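Local coordinates for protein anti-sigma-I factor RsgI3 (Clostridium thermocellum, PDB 6QE7) that probably acts as the membrane-bound anti-sigma factor of SigI3, its extracellular pair of PA14 domains, the part described here, binding pectin and related plant polysaccharides, at residues S47-G52 with K108-Q113. Residues are numbered along the deposited sequence; the frame is centred on the assembly and turned at random.
With CA (calcium ion), chain D.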
loop_
_atom_site.group_PDB
_atom_site.type_symbol
_atom_site.label_atom_id
_atom_site.label_comp_id
_atom_site.label_asym_id
_atom_site.label_seq_id
_atom_site.Cartn_x
_atom_site.Cartn_y
_atom_site.Cartn_z
ATOM N N SER A 47 -3.281 7.375 -5.085
ATOM C CA SER A 47 -1.913 7.906 -5.225
ATOM C C SER A 47 -1.394 7.643 -6.624
ATOM O O SER A 47 -1.849 6.697 -7.266
ATOM C CB SER A 47 -0.964 7.423 -4.145
ATOM O OG SER A 47 -0.878 5.996 -4.052
ATOM N N VAL A 48 -0.462 8.520 -7.013
ATOM C CA VAL A 48 0.120 8.615 -8.353
ATOM C C VAL A 48 1.588 8.904 -8.118
ATOM O O VAL A 48 1.908 9.831 -7.366
ATOM C CB VAL A 48 -0.550 9.710 -9.238
ATOM C CG1 VAL A 48 -0.089 9.527 -10.641
ATOM C CG2 VAL A 48 -2.084 9.676 -9.210
ATOM N N ARG A 49 2.397 8.174 -8.860
ATOM C CA ARG A 49 3.825 8.418 -8.986
ATOM C C ARG A 49 4.171 8.667 -10.451
ATOM O O ARG A 49 4.009 7.775 -11.244
ATOM C CB ARG A 49 4.642 7.216 -8.527
ATOM C CG ARG A 49 6.108 7.620 -8.370
ATOM C CD ARG A 49 6.918 6.440 -7.994
ATOM N NE ARG A 49 6.745 6.210 -6.593
ATOM C CZ ARG A 49 6.336 5.076 -6.015
ATOM N NH1 ARG A 49 5.933 4.057 -6.738
ATOM N NH2 ARG A 49 6.345 4.990 -4.688
ATOM N N TRP A 50 4.732 9.833 -10.725
ATOM C CA TRP A 50 5.234 10.218 -12.057
ATOM C C TRP A 50 6.752 10.150 -12.024
ATOM O O TRP A 50 7.321 10.709 -11.089
ATOM C CB TRP A 50 4.774 11.614 -12.386
ATOM C CG TRP A 50 3.306 11.747 -12.624
ATOM C CD1 TRP A 50 2.651 11.377 -13.762
ATOM C CD2 TRP A 50 2.346 12.431 -11.811
ATOM N NE1 TRP A 50 1.343 11.716 -13.682
ATOM C CE2 TRP A 50 1.093 12.323 -12.482
ATOM C CE3 TRP A 50 2.357 13.048 -10.558
ATOM C CZ2 TRP A 50 -0.103 12.864 -11.965
ATOM C CZ3 TRP A 50 1.163 13.554 -10.026
ATOM C CH2 TRP A 50 -0.058 13.430 -10.706
ATOM N N THR A 51 7.363 9.375 -12.912
ATOM C CA THR A 51 8.837 9.322 -13.031
ATOM C C THR A 51 9.306 9.433 -14.489
ATOM O O THR A 51 8.601 9.025 -15.412
ATOM C CB THR A 51 9.391 8.043 -12.443
ATOM O OG1 THR A 51 8.911 6.990 -13.267
ATOM C CG2 THR A 51 9.059 7.875 -10.969
ATOM N N GLY A 52 10.426 10.118 -14.680
ATOM C CA GLY A 52 11.144 10.182 -15.951
ATOM C C GLY A 52 12.305 11.123 -15.800
ATOM O O GLY A 52 12.949 11.112 -14.689
ATOM N N LYS A 108 10.883 12.826 -10.082
ATOM C CA LYS A 108 9.883 11.950 -9.497
ATOM C C LYS A 108 8.964 12.831 -8.682
ATOM O O LYS A 108 9.432 13.622 -7.872
ATOM C CB LYS A 108 10.529 10.885 -8.617
ATOM C CG LYS A 108 9.502 10.129 -7.769
ATOM C CD LYS A 108 10.110 8.904 -7.140
ATOM C CE LYS A 108 11.326 9.231 -6.260
ATOM N NZ LYS A 108 11.800 8.008 -5.571
ATOM N N MET A 109 7.681 12.736 -8.979
ATOM C CA MET A 109 6.667 13.442 -8.231
ATOM C C MET A 109 5.690 12.395 -7.725
ATOM O O MET A 109 5.140 11.662 -8.541
ATOM C CB MET A 109 5.982 14.487 -9.109
ATOM C CG MET A 109 4.840 15.122 -8.408
ATOM S SD MET A 109 4.292 16.630 -9.313
ATOM C CE MET A 109 2.770 17.042 -8.457
ATOM N N GLU A 110 5.523 12.363 -6.396
ATOM C CA GLU A 110 4.561 11.488 -5.678
ATOM C C GLU A 110 3.452 12.387 -5.206
ATOM O O GLU A 110 3.727 13.524 -4.821
ATOM C CB GLU A 110 5.258 10.731 -4.535
ATOM C CG GLU A 110 6.165 9.658 -5.100
ATOM C CD GLU A 110 6.925 8.822 -4.071
ATOM O OE1 GLU A 110 6.858 9.135 -2.920
ATOM O OE2 GLU A 110 7.482 7.826 -4.463
ATOM N N TYR A 111 2.229 11.896 -5.341
ATOM C CA TYR A 111 1.013 12.670 -5.095
ATOM C C TYR A 111 0.045 11.757 -4.370
ATOM O O TYR A 111 0.010 10.561 -4.751
ATOM C CB TYR A 111 0.462 13.133 -6.463
ATOM C CG TYR A 111 -0.993 13.483 -6.358
ATOM C CD1 TYR A 111 -1.389 14.689 -5.823
ATOM C CD2 TYR A 111 -1.955 12.543 -6.637
ATOM C CE1 TYR A 111 -2.714 14.992 -5.603
ATOM C CE2 TYR A 111 -3.284 12.829 -6.436
ATOM C CZ TYR A 111 -3.659 14.040 -5.910
ATOM O OH TYR A 111 -4.970 14.300 -5.739
ATOM N N TYR A 112 -0.835 12.290 -3.513
ATOM C CA TYR A 112 -1.993 11.488 -3.098
ATOM C C TYR A 112 -3.165 12.433 -2.830
ATOM O O TYR A 112 -3.021 13.640 -2.632
ATOM C CB TYR A 112 -1.657 10.651 -1.868
ATOM C CG TYR A 112 -1.739 11.410 -0.567
ATOM C CD1 TYR A 112 -0.683 12.164 -0.092
ATOM C CD2 TYR A 112 -2.874 11.340 0.233
ATOM C CE1 TYR A 112 -0.754 12.849 1.126
ATOM C CE2 TYR A 112 -2.947 11.971 1.473
ATOM C CZ TYR A 112 -1.878 12.727 1.940
ATOM O OH TYR A 112 -2.016 13.421 3.100
ATOM N N GLN A 113 -4.321 11.847 -2.992
ATOM C CA GLN A 113 -5.665 12.317 -2.614
ATOM C C GLN A 113 -6.153 11.545 -1.390
ATOM O O GLN A 113 -6.088 10.254 -1.352
ATOM C CB GLN A 113 -6.609 12.105 -3.814
ATOM C CG GLN A 113 -8.068 11.888 -3.392
ATOM C CD GLN A 113 -8.800 13.117 -2.949
ATOM O OE1 GLN A 113 -8.249 14.015 -2.317
ATOM N NE2 GLN A 113 -10.055 13.233 -3.405
HETATM CA CA CA D . -8.405 16.000 -1.254
HETATM O O HOH W 1 -8.557 16.495 1.443
HETATM O O HOH W 2 -9.207 18.290 0.024
#
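Two neighbouring antiparallel strands of the first PA14 domain, 47-51 and 108-113, pair through V48 with Y111 and W50 with M109, the hydrogen-bonded pairs. V48 N gives to Y111 O at 3.1 Å, and W50 N to M109 O at 2.9 Å in a nearly straight bond (175°); Y111 N and M109 N return the bonds to V48 O and W50 O. In the non-hydrogen-bonded pair between them, R49 and E110 run side by side on one face of the sheet. The guanidinium grips a single carboxylate oxygen side-on, R49 NE lying 2.8 Å and R49 NH2 3.1 Å from E110 OE2. That oxygen sits in the guanidinium plane, yet both nitrogens reach it from the same face of the carboxylate, whose plane is turned 54° from the guanidinium. A bend at chi3 (-79°) brings R49 NE round to the glutamate, while NH1 forms a second salt bridge with E9 of strand 6-11. T51 CG2 packs on the K108 chain farther along. V48, W50, M109 and Y111 share the other face, turned into the core of the PA14 beta-sandwich, where W50 and Y111 touch A120 and M109 touches L122, both of strand 119-125 in the facing sheet. W50 CZ3 rests 3.7 Å from Y111 CB, and M109 SD makes an oblique Met-aromatic contact with the indole six-membered ring, 5.2 Å from its centroid. V48 CG2 meets the Y111 ring at its edge, 3.9 Å from CD2. Beyond this pairing, Q113 OE1 binds calcium at 2.3 Å, with D69, D70, V115, A117 and two waters completing the site.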